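Local coordinates for protein hemolysin BL lytic component L1 (PDB 7NMQ) that probably acts as one component of the multi-part haemolysin BL enterotoxin, an alpha-helical pore-forming toxin that lyses host cells, at residues 54-65 / 142-153. Numbering follows the deposited sequence. Where two conformers were deposited one is given.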
loop_
_atom_site.group_PDB
_atom_site.type_symbol
_atom_site.label_atom_id
_atom_site.label_comp_id
_atom_site.label_asym_id
_atom_site.label_seq_id
_atom_site.Cartn_x
_atom_site.Cartn_y
_atom_site.Cartn_z
ATOM N N ASN A 54 -18.179 -16.338 18.175
ATOM C CA ASN A 54 -16.930 -16.510 17.412
ATOM C C ASN A 54 -16.711 -15.336 16.469
ATOM O O ASN A 54 -15.571 -14.898 16.337
ATOM C CB ASN A 54 -16.947 -17.831 16.674
ATOM C CG ASN A 54 -16.761 -18.939 17.674
ATOM O OD1 ASN A 54 -16.081 -18.779 18.678
ATOM N ND2 ASN A 54 -17.233 -20.096 17.348
ATOM N N ILE A 55 -17.765 -14.857 15.827
ATOM C CA ILE A 55 -17.661 -13.667 14.943
ATOM C C ILE A 55 -17.151 -12.490 15.749
ATOM O O ILE A 55 -16.293 -11.741 15.282
ATOM C CB ILE A 55 -19.000 -13.395 14.272
ATOM C CG1 ILE A 55 -19.190 -14.472 13.203
ATOM C CG2 ILE A 55 -19.039 -11.976 13.736
ATOM C CD1 ILE A 55 -20.541 -14.562 12.615
ATOM N N HIS A 56 -17.682 -12.259 16.937
ATOM C CA HIS A 56 -17.212 -11.119 17.737
ATOM C C HIS A 56 -15.738 -11.272 18.075
ATOM O O HIS A 56 -15.008 -10.267 18.014
ATOM C CB HIS A 56 -18.013 -11.009 19.022
ATOM C CG HIS A 56 -19.384 -10.487 18.768
ATOM N ND1 HIS A 56 -20.391 -10.679 19.675
ATOM C CD2 HIS A 56 -19.896 -9.753 17.750
ATOM C CE1 HIS A 56 -21.497 -10.097 19.196
ATOM N NE2 HIS A 56 -21.232 -9.520 18.020
ATOM N N LEU A 57 -15.265 -12.479 18.382
ATOM C CA LEU A 57 -13.821 -12.689 18.618
ATOM C C LEU A 57 -13.058 -12.404 17.314
ATOM O O LEU A 57 -11.975 -11.802 17.375
ATOM C CB LEU A 57 -13.560 -14.130 19.058
ATOM C CG LEU A 57 -14.162 -14.494 20.400
ATOM C CD1 LEU A 57 -13.858 -15.954 20.742
ATOM C CD2 LEU A 57 -13.722 -13.586 21.498
ATOM N N ASN A 58 -13.578 -12.820 16.187
ATOM C CA ASN A 58 -12.914 -12.558 14.891
ATOM C C ASN A 58 -12.851 -11.058 14.653
ATOM O O ASN A 58 -11.823 -10.558 14.137
ATOM C CB ASN A 58 -13.640 -13.166 13.719
ATOM C CG ASN A 58 -13.731 -14.679 13.758
ATOM O OD1 ASN A 58 -12.922 -15.412 14.368
ATOM N ND2 ASN A 58 -14.693 -15.156 13.037
ATOM N N GLN A 59 -13.882 -10.305 15.011
ATOM C CA GLN A 59 -13.924 -8.854 14.727
ATOM C C GLN A 59 -12.910 -8.178 15.639
ATOM O O GLN A 59 -12.238 -7.233 15.207
ATOM C CB GLN A 59 -15.333 -8.265 14.899
ATOM C CG GLN A 59 -16.304 -8.790 13.874
ATOM C CD GLN A 59 -17.667 -8.153 13.958
ATOM O OE1 GLN A 59 -18.479 -8.482 14.818
ATOM N NE2 GLN A 59 -17.889 -7.204 13.100
ATOM N N GLU A 60 -12.806 -8.598 16.893
ATOM C CA GLU A 60 -11.797 -8.004 17.806
ATOM C C GLU A 60 -10.399 -8.274 17.238
ATOM O O GLU A 60 -9.550 -7.370 17.272
ATOM C CB GLU A 60 -11.982 -8.570 19.214
ATOM C CG GLU A 60 -13.257 -8.066 19.877
ATOM C CD GLU A 60 -13.943 -9.041 20.801
ATOM O OE1 GLU A 60 -13.281 -9.938 21.370
ATOM O OE2 GLU A 60 -15.153 -8.884 20.917
ATOM N N LEU A 61 -10.143 -9.460 16.695
ATOM C CA LEU A 61 -8.801 -9.715 16.131
ATOM C C LEU A 61 -8.612 -8.919 14.833
ATOM O O LEU A 61 -7.495 -8.461 14.582
ATOM C CB LEU A 61 -8.638 -11.206 15.879
ATOM C CG LEU A 61 -7.238 -11.626 15.450
ATOM C CD1 LEU A 61 -6.196 -11.235 16.481
ATOM C CD2 LEU A 61 -7.248 -13.124 15.256
ATOM N N SER A 62 -9.663 -8.680 14.061
ATOM C CA SER A 62 -9.539 -7.866 12.836
ATOM C C SER A 62 -9.015 -6.492 13.270
ATOM O O SER A 62 -8.215 -5.875 12.533
ATOM C CB SER A 62 -10.835 -7.708 12.096
ATOM O OG SER A 62 -11.399 -8.952 11.723
ATOM N N ARG A 63 -9.558 -5.955 14.384
ATOM C CA ARG A 63 -9.178 -4.583 14.776
ATOM C C ARG A 63 -7.747 -4.573 15.313
ATOM O O ARG A 63 -6.978 -3.601 15.041
ATOM C CB ARG A 63 -10.185 -3.957 15.736
ATOM C CG ARG A 63 -11.582 -3.815 15.132
ATOM C CD ARG A 63 -12.538 -2.975 15.947
ATOM N NE ARG A 63 -12.967 -3.650 17.133
ATOM C CZ ARG A 63 -14.016 -4.490 17.248
ATOM N NH1 ARG A 63 -14.889 -4.712 16.280
ATOM N NH2 ARG A 63 -14.229 -5.014 18.425
ATOM N N ILE A 64 -7.341 -5.630 15.990
ATOM C CA ILE A 64 -5.915 -5.796 16.410
ATOM C C ILE A 64 -5.042 -5.827 15.158
ATOM O O ILE A 64 -3.993 -5.156 15.148
ATOM C CB ILE A 64 -5.759 -7.062 17.247
ATOM C CG1 ILE A 64 -6.352 -6.800 18.633
ATOM C CG2 ILE A 64 -4.336 -7.572 17.322
ATOM C CD1 ILE A 64 -6.450 -8.006 19.443
ATOM N N ASN A 65 -5.420 -6.593 14.147
ATOM C CA ASN A 65 -4.569 -6.682 12.931
ATOM C C ASN A 65 -4.500 -5.316 12.256
ATOM O O ASN A 65 -3.439 -4.946 11.679
ATOM C CB ASN A 65 -5.095 -7.741 11.972
ATOM C CG ASN A 65 -4.843 -9.146 12.436
ATOM O OD1 ASN A 65 -4.028 -9.384 13.313
ATOM N ND2 ASN A 65 -5.602 -10.055 11.862
ATOM N N LEU A 142 -3.369 -12.270 8.755
ATOM C CA LEU A 142 -4.527 -11.711 8.026
ATOM C C LEU A 142 -5.293 -12.840 7.368
ATOM O O LEU A 142 -6.539 -12.818 7.350
ATOM C CB LEU A 142 -4.063 -10.692 6.994
ATOM C CG LEU A 142 -3.489 -9.404 7.557
ATOM C CD1 LEU A 142 -2.854 -8.588 6.454
ATOM C CD2 LEU A 142 -4.533 -8.546 8.269
ATOM N N TYR A 143 -4.591 -13.797 6.770
ATOM C CA TYR A 143 -5.257 -14.943 6.118
ATOM C C TYR A 143 -6.011 -15.780 7.140
ATOM O O TYR A 143 -7.142 -16.204 6.828
ATOM C CB TYR A 143 -4.216 -15.774 5.373
ATOM C CG TYR A 143 -4.751 -16.954 4.600
ATOM C CD1 TYR A 143 -5.749 -16.797 3.655
ATOM C CD2 TYR A 143 -4.231 -18.225 4.783
ATOM C CE1 TYR A 143 -6.216 -17.873 2.920
ATOM C CE2 TYR A 143 -4.657 -19.300 4.019
ATOM C CZ TYR A 143 -5.637 -19.127 3.061
ATOM O OH TYR A 143 -6.050 -20.181 2.268
ATOM N N GLN A 144 -5.441 -16.001 8.316
ATOM C CA GLN A 144 -6.120 -16.807 9.364
ATOM C C GLN A 144 -7.388 -16.083 9.805
ATOM O O GLN A 144 -8.452 -16.711 9.873
ATOM C CB GLN A 144 -5.190 -16.993 10.547
ATOM C CG GLN A 144 -4.141 -18.042 10.256
ATOM C CD GLN A 144 -4.794 -19.367 9.944
ATOM O OE1 GLN A 144 -5.697 -19.816 10.645
ATOM N NE2 GLN A 144 -4.362 -20.005 8.868
ATOM N N ASN A 145 -7.301 -14.781 10.019
ATOM C CA ASN A 145 -8.485 -14.031 10.508
ATOM C C ASN A 145 -9.544 -14.009 9.403
ATOM O O ASN A 145 -10.744 -14.217 9.660
ATOM C CB ASN A 145 -8.084 -12.616 10.917
ATOM C CG ASN A 145 -9.227 -11.847 11.546
ATOM O OD1 ASN A 145 -9.937 -12.317 12.434
ATOM N ND2 ASN A 145 -9.454 -10.674 11.051
ATOM N N SER A 146 -9.140 -13.821 8.143
ATOM C CA SER A 146 -10.062 -13.798 6.989
ATOM C C SER A 146 -10.784 -15.138 6.899
ATOM O O SER A 146 -11.999 -15.156 6.710
ATOM C CB SER A 146 -9.363 -13.439 5.690
ATOM O OG SER A 146 -10.281 -13.453 4.630
ATOM N N THR A 147 -10.067 -16.254 6.910
ATOM C CA THR A 147 -10.698 -17.558 6.674
ATOM C C THR A 147 -11.596 -17.917 7.876
ATOM O O THR A 147 -12.650 -18.487 7.668
ATOM C CB THR A 147 -9.708 -18.663 6.368
ATOM O OG1 THR A 147 -8.744 -18.732 7.399
ATOM C CG2 THR A 147 -8.959 -18.349 5.099
ATOM N N ASP A 148 -11.162 -17.619 9.094
ATOM C CA ASP A 148 -11.973 -17.869 10.316
ATOM C C ASP A 148 -13.297 -17.114 10.195
ATOM O O ASP A 148 -14.387 -17.698 10.407
ATOM C CB ASP A 148 -11.307 -17.300 11.561
ATOM C CG ASP A 148 -10.119 -18.076 12.084
ATOM O OD1 ASP A 148 -10.011 -19.260 11.741
ATOM O OD2 ASP A 148 -9.388 -17.509 12.921
ATOM N N PHE A 149 -13.213 -15.846 9.836
ATOM C CA PHE A 149 -14.389 -14.978 9.693
ATOM C C PHE A 149 -15.279 -15.486 8.574
ATOM O O PHE A 149 -16.507 -15.677 8.783
ATOM C CB PHE A 149 -13.932 -13.548 9.496
ATOM C CG PHE A 149 -15.050 -12.546 9.494
ATOM C CD1 PHE A 149 -15.557 -12.087 10.683
ATOM C CD2 PHE A 149 -15.617 -12.119 8.318
ATOM C CE1 PHE A 149 -16.576 -11.143 10.691
ATOM C CE2 PHE A 149 -16.638 -11.200 8.327
ATOM C CZ PHE A 149 -17.075 -10.680 9.513
ATOM N N LYS A 150 -14.720 -15.770 7.393
ATOM C CA LYS A 150 -15.508 -16.263 6.258
ATOM C C LYS A 150 -16.229 -17.528 6.694
ATOM O O LYS A 150 -17.400 -17.692 6.360
ATOM C CB LYS A 150 -14.599 -16.571 5.064
ATOM C CG LYS A 150 -15.292 -17.218 3.881
ATOM C CD LYS A 150 -14.410 -17.248 2.616
ATOM C CE LYS A 150 -14.907 -18.245 1.599
ATOM N NZ LYS A 150 -16.227 -17.821 1.063
ATOM N N ASN A 151 -15.563 -18.453 7.368
ATOM C CA ASN A 151 -16.210 -19.726 7.779
ATOM C C ASN A 151 -17.346 -19.444 8.776
ATOM O O ASN A 151 -18.405 -20.077 8.654
ATOM C CB ASN A 151 -15.165 -20.694 8.306
ATOM C CG ASN A 151 -15.795 -22.016 8.658
ATOM O OD1 ASN A 151 -16.365 -22.652 7.801
ATOM N ND2 ASN A 151 -15.802 -22.340 9.936
ATOM N N ASN A 152 -17.190 -18.513 9.688
ATOM C CA ASN A 152 -18.236 -18.263 10.703
ATOM C C ASN A 152 -19.381 -17.539 10.020
ATOM O O ASN A 152 -20.558 -17.782 10.395
ATOM C CB ASN A 152 -17.691 -17.474 11.874
ATOM C CG ASN A 152 -16.814 -18.267 12.805
ATOM O OD1 ASN A 152 -15.789 -17.783 13.307
ATOM N ND2 ASN A 152 -17.229 -19.466 13.100
ATOM N N VAL A 153 -19.109 -16.721 9.003
ATOM C CA VAL A 153 -20.162 -15.950 8.299
ATOM C C VAL A 153 -20.893 -16.802 7.281
ATOM O O VAL A 153 -22.149 -16.639 7.164
ATOM C CB VAL A 153 -19.584 -14.676 7.667
ATOM C CG1 VAL A 153 -20.566 -14.026 6.701
ATOM C CG2 VAL A 153 -19.148 -13.750 8.791
HETATM O O HOH W 1 -13.405 -18.582 14.841
#
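The Asn58 side chain reaches across to the Phe149 backbone, its ND2 3.4 Å from Phe149 CA, and sits as a knob in the hole between Asn145, Asp148, Phe149 and Asn152. Its amide is nearly coplanar with that of Asn152, the planes 19° apart. Asn58 ND2 donates in the carbonyl plane to a lone pair of Asn152 OD1 at 2.9 Å, with an N-H...O angle of 151°. CB of Asn58 meets the edge of the Phe149 ring, 3.7 Å from CD1. A water lies within hydrogen-bonding distance of both Asn58 OD1 and Asn152 OD1. The axes of 54-65 and 142-153 run antiparallel at 154° and come within 9.5 Å, where helices 45-103 and 107-154 pack knobs-into-holes as neighbours in the long helical bundle of this ClyA-like toxin. The reciprocal knob is Asn145, set among Asn58, Leu61, Ser62 and Asn65; the carbonyl of Asn58 beside it accepts from Ser62 N and Ser62 OG on opposite faces of its plane. Beyond Asn58, Ile55 and Asn152 lie alongside each other pointing opposite ways, Ile55 CG1 3.6 Å from Asn152 CB, while Ile55 CG2, anti to the backbone N, reaches Phe149 CE1 at 4.0 Å. At the other end Leu142 CD2 packs on Asn65 CB. Leu290 of helix 275-325 touches both Ser62 and Phe149.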